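PDB 2CU2: putative mannose-1-phosphate guanylyl transferase from Thermus thermophilus, which probably transfers a guanylyl group from GTP to mannose 1-phosphate, forming GDP-mannose. Local coordinates for residues 269-281 with 285-297. Sequence-based numbering, arbitrary orientation.
Sequences DPHENVVLGEGRH and DTFGCVVYADRGV
Two successive coils of what is probably the C-terminal beta-helix meet here: Val274, Val275 and Leu276 pair in parallel with Val290, Val291 and Tyr292, and after a one-residue register shift Arg280 pairs with Val297. Val291 N bonds Val274 O (2.7 Å) almost head-on, and Val291 O takes Leu276 N (2.9 Å). Before the strands, the Asn273 amide stands in for backbone: OD1 receives Cys289 N in its carbonyl plane (3.0 Å), while ND2 reaches Thr286 O (3.1 Å) from above that carbonyl's plane. With CG anti to its own carbonyl carbon (chi1 -63°), the amide can reach Cys289 N and Thr286 O at once. An alanine here is likely to leave Cys289 N and Thr286 O without these mates and segment 286-289 freer to shift. Beyond the strands, Gly277 CA lies over a face of the Tyr292 ring, 4.3 Å from its centroid. Val291 CG2 sits over the His281 ring, 3.7 Å from the centroid, a CH-pi contact inside the coil; His281 NE2 bonds Thr300. Val274, Leu276 and Val290 face helix 261-266, strand 306-311 continues the sheet beyond 290-293, and Val297 pairs with a strand of the second subunit.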
loop_
_atom_site.group_PDB
_atom_site.type_symbol
_atom_site.label_atom_id
_atom_site.label_comp_id
_atom_site.label_asym_id
_atom_site.label_seq_id
_atom_site.Cartn_x
_atom_site.Cartn_y
_atom_site.Cartn_z
ATOM N N ASP A 269 -17.530 6.266 -15.561
ATOM C CA ASP A 269 -17.790 4.849 -15.817
ATOM C C ASP A 269 -17.183 4.080 -14.643
ATOM O O ASP A 269 -16.013 4.275 -14.306
ATOM C CB ASP A 269 -17.127 4.381 -17.113
ATOM C CG ASP A 269 -17.745 5.008 -18.343
ATOM O OD1 ASP A 269 -18.987 5.142 -18.385
ATOM O OD2 ASP A 269 -16.990 5.351 -19.273
ATOM N N PRO A 270 -17.974 3.196 -14.007
ATOM C CA PRO A 270 -17.517 2.398 -12.866
ATOM C C PRO A 270 -16.182 1.683 -13.081
ATOM O O PRO A 270 -15.290 1.755 -12.234
ATOM C CB PRO A 270 -18.668 1.412 -12.650
ATOM C CG PRO A 270 -19.871 2.211 -13.073
ATOM C CD PRO A 270 -19.376 2.879 -14.342
ATOM N N HIS A 271 -16.044 1.016 -14.220
ATOM C CA HIS A 271 -14.832 0.267 -14.519
ATOM C C HIS A 271 -13.550 1.107 -14.600
ATOM O O HIS A 271 -12.459 0.551 -14.563
ATOM C CB HIS A 271 -15.013 -0.532 -15.819
ATOM C CG HIS A 271 -14.842 0.284 -17.063
ATOM N ND1 HIS A 271 -15.909 0.716 -17.820
ATOM C CD2 HIS A 271 -13.729 0.746 -17.682
ATOM C CE1 HIS A 271 -15.462 1.411 -18.852
ATOM N NE2 HIS A 271 -14.144 1.443 -18.791
ATOM N N GLU A 272 -13.675 2.430 -14.728
ATOM C CA GLU A 272 -12.495 3.299 -14.781
ATOM C C GLU A 272 -11.966 3.449 -13.347
ATOM O O GLU A 272 -12.739 3.359 -12.391
ATOM C CB GLU A 272 -12.862 4.677 -15.357
ATOM C CG GLU A 272 -13.329 4.650 -16.819
ATOM C CD GLU A 272 -12.181 4.732 -17.826
ATOM O OE1 GLU A 272 -11.003 4.615 -17.422
ATOM O OE2 GLU A 272 -12.457 4.910 -19.035
ATOM N N ASN A 273 -10.662 3.672 -13.192
ATOM C CA ASN A 273 -10.091 3.822 -11.858
ATOM C C ASN A 273 -10.248 5.249 -11.340
ATOM O O ASN A 273 -10.311 6.201 -12.119
ATOM C CB ASN A 273 -8.607 3.420 -11.850
ATOM C CG ASN A 273 -8.397 1.955 -12.203
ATOM O OD1 ASN A 273 -9.034 1.068 -11.633
ATOM N ND2 ASN A 273 -7.500 1.698 -13.145
ATOM N N VAL A 274 -10.326 5.383 -10.019
ATOM C CA VAL A 274 -10.478 6.679 -9.371
ATOM C C VAL A 274 -9.234 6.933 -8.534
ATOM O O VAL A 274 -8.890 6.134 -7.660
ATOM C CB VAL A 274 -11.717 6.698 -8.456
ATOM C CG1 VAL A 274 -11.742 7.968 -7.635
ATOM C CG2 VAL A 274 -12.981 6.587 -9.301
ATOM N N VAL A 275 -8.565 8.047 -8.801
ATOM C CA VAL A 275 -7.341 8.382 -8.093
ATOM C C VAL A 275 -7.368 9.754 -7.425
ATOM O O VAL A 275 -7.801 10.735 -8.029
ATOM C CB VAL A 275 -6.147 8.350 -9.059
ATOM C CG1 VAL A 275 -4.853 8.646 -8.308
ATOM C CG2 VAL A 275 -6.089 7.004 -9.757
ATOM N N LEU A 276 -6.921 9.813 -6.176
ATOM C CA LEU A 276 -6.836 11.075 -5.444
ATOM C C LEU A 276 -5.502 11.104 -4.725
ATOM O O LEU A 276 -4.840 10.074 -4.584
ATOM C CB LEU A 276 -7.969 11.236 -4.425
ATOM C CG LEU A 276 -9.336 11.702 -4.930
ATOM C CD1 LEU A 276 -10.212 12.012 -3.722
ATOM C CD2 LEU A 276 -9.187 12.954 -5.811
ATOM N N GLY A 277 -5.114 12.285 -4.261
ATOM C CA GLY A 277 -3.839 12.423 -3.583
ATOM C C GLY A 277 -2.846 13.016 -4.558
ATOM O O GLY A 277 -3.144 13.151 -5.748
ATOM N N GLU A 278 -1.663 13.368 -4.070
ATOM C CA GLU A 278 -0.644 13.954 -4.932
ATOM C C GLU A 278 0.284 12.894 -5.514
ATOM O O GLU A 278 1.064 13.172 -6.429
ATOM C CB GLU A 278 0.161 14.989 -4.148
ATOM C CG GLU A 278 -0.698 16.116 -3.602
ATOM C CD GLU A 278 -1.520 16.773 -4.695
ATOM O OE1 GLU A 278 -0.917 17.202 -5.705
ATOM O OE2 GLU A 278 -2.763 16.857 -4.549
ATOM N N GLY A 279 0.194 11.680 -4.980
ATOM C CA GLY A 279 1.024 10.591 -5.469
ATOM C C GLY A 279 0.603 10.137 -6.856
ATOM O O GLY A 279 -0.370 10.650 -7.407
ATOM N N ARG A 280 1.325 9.169 -7.412
ATOM C CA ARG A 280 1.043 8.650 -8.753
ATOM C C ARG A 280 0.527 7.209 -8.752
ATOM O O ARG A 280 1.013 6.359 -8.001
ATOM C CB ARG A 280 2.310 8.735 -9.610
ATOM C CG ARG A 280 2.205 8.089 -10.991
ATOM C CD ARG A 280 3.554 8.142 -11.730
ATOM N NE ARG A 280 3.490 7.574 -13.077
ATOM C CZ ARG A 280 4.513 7.543 -13.933
ATOM N NH1 ARG A 280 5.693 8.050 -13.589
ATOM N NH2 ARG A 280 4.357 7.003 -15.138
ATOM N N HIS A 281 -0.451 6.939 -9.609
ATOM C CA HIS A 281 -1.019 5.597 -9.718
ATOM C C HIS A 281 -0.539 4.898 -10.980
ATOM O O HIS A 281 -0.828 5.343 -12.092
ATOM C CB HIS A 281 -2.543 5.642 -9.767
ATOM C CG HIS A 281 -3.176 4.288 -9.884
ATOM N ND1 HIS A 281 -4.400 4.083 -10.486
ATOM C CD2 HIS A 281 -2.761 3.072 -9.455
ATOM C CE1 HIS A 281 -4.710 2.802 -10.423
ATOM N NE2 HIS A 281 -3.731 2.166 -9.801
ATOM N N ASP A 285 -3.502 -3.434 -16.100
ATOM C CA ASP A 285 -4.590 -4.407 -16.096
ATOM C C ASP A 285 -5.424 -4.267 -14.822
ATOM O O ASP A 285 -5.758 -5.231 -14.155
ATOM C CB ASP A 285 -3.973 -5.808 -16.151
ATOM C CG ASP A 285 -5.082 -6.835 -16.361
ATOM O OD1 ASP A 285 -5.961 -6.566 -17.184
ATOM O OD2 ASP A 285 -5.079 -7.862 -15.679
ATOM N N THR A 286 -5.707 -2.997 -14.470
ATOM C CA THR A 286 -6.475 -2.729 -13.262
ATOM C C THR A 286 -7.798 -2.041 -13.592
ATOM O O THR A 286 -7.859 -1.117 -14.393
ATOM C CB THR A 286 -5.632 -1.825 -12.360
ATOM O OG1 THR A 286 -4.490 -2.549 -11.900
ATOM C CG2 THR A 286 -6.451 -1.378 -11.150
ATOM N N PHE A 287 -8.882 -2.496 -12.970
ATOM C CA PHE A 287 -10.202 -1.926 -13.243
ATOM C C PHE A 287 -11.029 -1.683 -11.990
ATOM O O PHE A 287 -10.784 -2.283 -10.942
ATOM C CB PHE A 287 -10.980 -2.857 -14.178
ATOM C CG PHE A 287 -10.296 -3.102 -15.487
ATOM C CD1 PHE A 287 -10.505 -2.246 -16.570
ATOM C CD2 PHE A 287 -9.404 -4.165 -15.630
ATOM C CE1 PHE A 287 -9.833 -2.442 -17.777
ATOM C CE2 PHE A 287 -8.722 -4.373 -16.832
ATOM C CZ PHE A 287 -8.937 -3.509 -17.909
ATOM N N GLY A 288 -12.013 -0.796 -12.120
ATOM C CA GLY A 288 -12.915 -0.473 -11.025
ATOM C C GLY A 288 -12.322 -0.241 -9.646
ATOM O O GLY A 288 -12.966 -0.523 -8.635
ATOM N N CYS A 289 -11.110 0.297 -9.587
ATOM C CA CYS A 289 -10.476 0.542 -8.295
ATOM C C CYS A 289 -10.552 1.981 -7.794
ATOM O O CYS A 289 -10.851 2.907 -8.544
ATOM C CB CYS A 289 -9.005 0.120 -8.344
ATOM S SG CYS A 289 -8.749 -1.659 -8.368
ATOM N N VAL A 290 -10.286 2.145 -6.503
ATOM C CA VAL A 290 -10.259 3.456 -5.872
ATOM C C VAL A 290 -8.875 3.529 -5.238
ATOM O O VAL A 290 -8.546 2.729 -4.358
ATOM C CB VAL A 290 -11.330 3.591 -4.770
ATOM C CG1 VAL A 290 -11.095 4.861 -3.988
ATOM C CG2 VAL A 290 -12.728 3.605 -5.390
ATOM N N VAL A 291 -8.070 4.482 -5.692
ATOM C CA VAL A 291 -6.713 4.639 -5.195
ATOM C C VAL A 291 -6.430 6.006 -4.586
ATOM O O VAL A 291 -6.716 7.040 -5.191
ATOM C CB VAL A 291 -5.690 4.433 -6.336
ATOM C CG1 VAL A 291 -4.280 4.657 -5.822
ATOM C CG2 VAL A 291 -5.845 3.041 -6.936
ATOM N N TYR A 292 -5.873 6.006 -3.382
ATOM C CA TYR A 292 -5.491 7.248 -2.738
ATOM C C TYR A 292 -3.999 7.142 -2.450
ATOM O O TYR A 292 -3.560 6.242 -1.742
ATOM C CB TYR A 292 -6.234 7.475 -1.421
ATOM C CG TYR A 292 -5.999 8.870 -0.879
ATOM C CD1 TYR A 292 -6.941 9.883 -1.078
ATOM C CD2 TYR A 292 -4.795 9.203 -0.243
ATOM C CE1 TYR A 292 -6.693 11.188 -0.665
ATOM C CE2 TYR A 292 -4.535 10.519 0.176
ATOM C CZ TYR A 292 -5.494 11.503 -0.041
ATOM O OH TYR A 292 -5.265 12.797 0.369
ATOM N N ALA A 293 -3.225 8.059 -3.012
ATOM C CA ALA A 293 -1.794 8.147 -2.772
ATOM C C ALA A 293 -1.389 9.567 -2.378
ATOM O O ALA A 293 -1.324 10.480 -3.191
ATOM C CB ALA A 293 -1.073 7.733 -4.052
ATOM N N ASP A 294 -1.165 9.747 -1.066
ATOM C CA ASP A 294 -0.722 11.052 -0.588
ATOM C C ASP A 294 0.607 11.471 -1.225
ATOM O O ASP A 294 0.868 12.639 -1.490
ATOM C CB ASP A 294 -0.577 10.981 0.932
ATOM C CG ASP A 294 0.787 10.405 1.287
ATOM O OD1 ASP A 294 1.209 9.468 0.609
ATOM O OD2 ASP A 294 1.409 10.895 2.227
ATOM N N ARG A 295 1.481 10.467 -1.436
ATOM C CA ARG A 295 2.801 10.721 -1.993
ATOM C C ARG A 295 3.388 9.463 -2.629
ATOM O O ARG A 295 2.763 8.413 -2.697
ATOM C CB ARG A 295 3.711 11.206 -0.866
ATOM C CG ARG A 295 4.781 12.174 -1.366
ATOM C CD ARG A 295 6.083 12.058 -0.567
ATOM N NE ARG A 295 6.672 13.382 -0.352
ATOM C CZ ARG A 295 7.619 13.787 -1.218
ATOM N NH1 ARG A 295 7.991 13.001 -2.214
ATOM N NH2 ARG A 295 8.182 14.990 -1.067
ATOM N N GLY A 296 4.624 9.611 -3.141
ATOM C CA GLY A 296 5.277 8.477 -3.784
ATOM C C GLY A 296 4.408 7.880 -4.893
ATOM O O GLY A 296 3.774 8.583 -5.668
ATOM N N VAL A 297 4.445 6.536 -5.005
ATOM C CA VAL A 297 3.731 5.871 -6.086
ATOM C C VAL A 297 2.924 4.669 -5.577
ATOM O O VAL A 297 3.269 4.025 -4.596
ATOM C CB VAL A 297 4.765 5.398 -7.110
ATOM C CG1 VAL A 297 4.094 4.519 -8.161
ATOM C CG2 VAL A 297 5.408 6.592 -7.790
#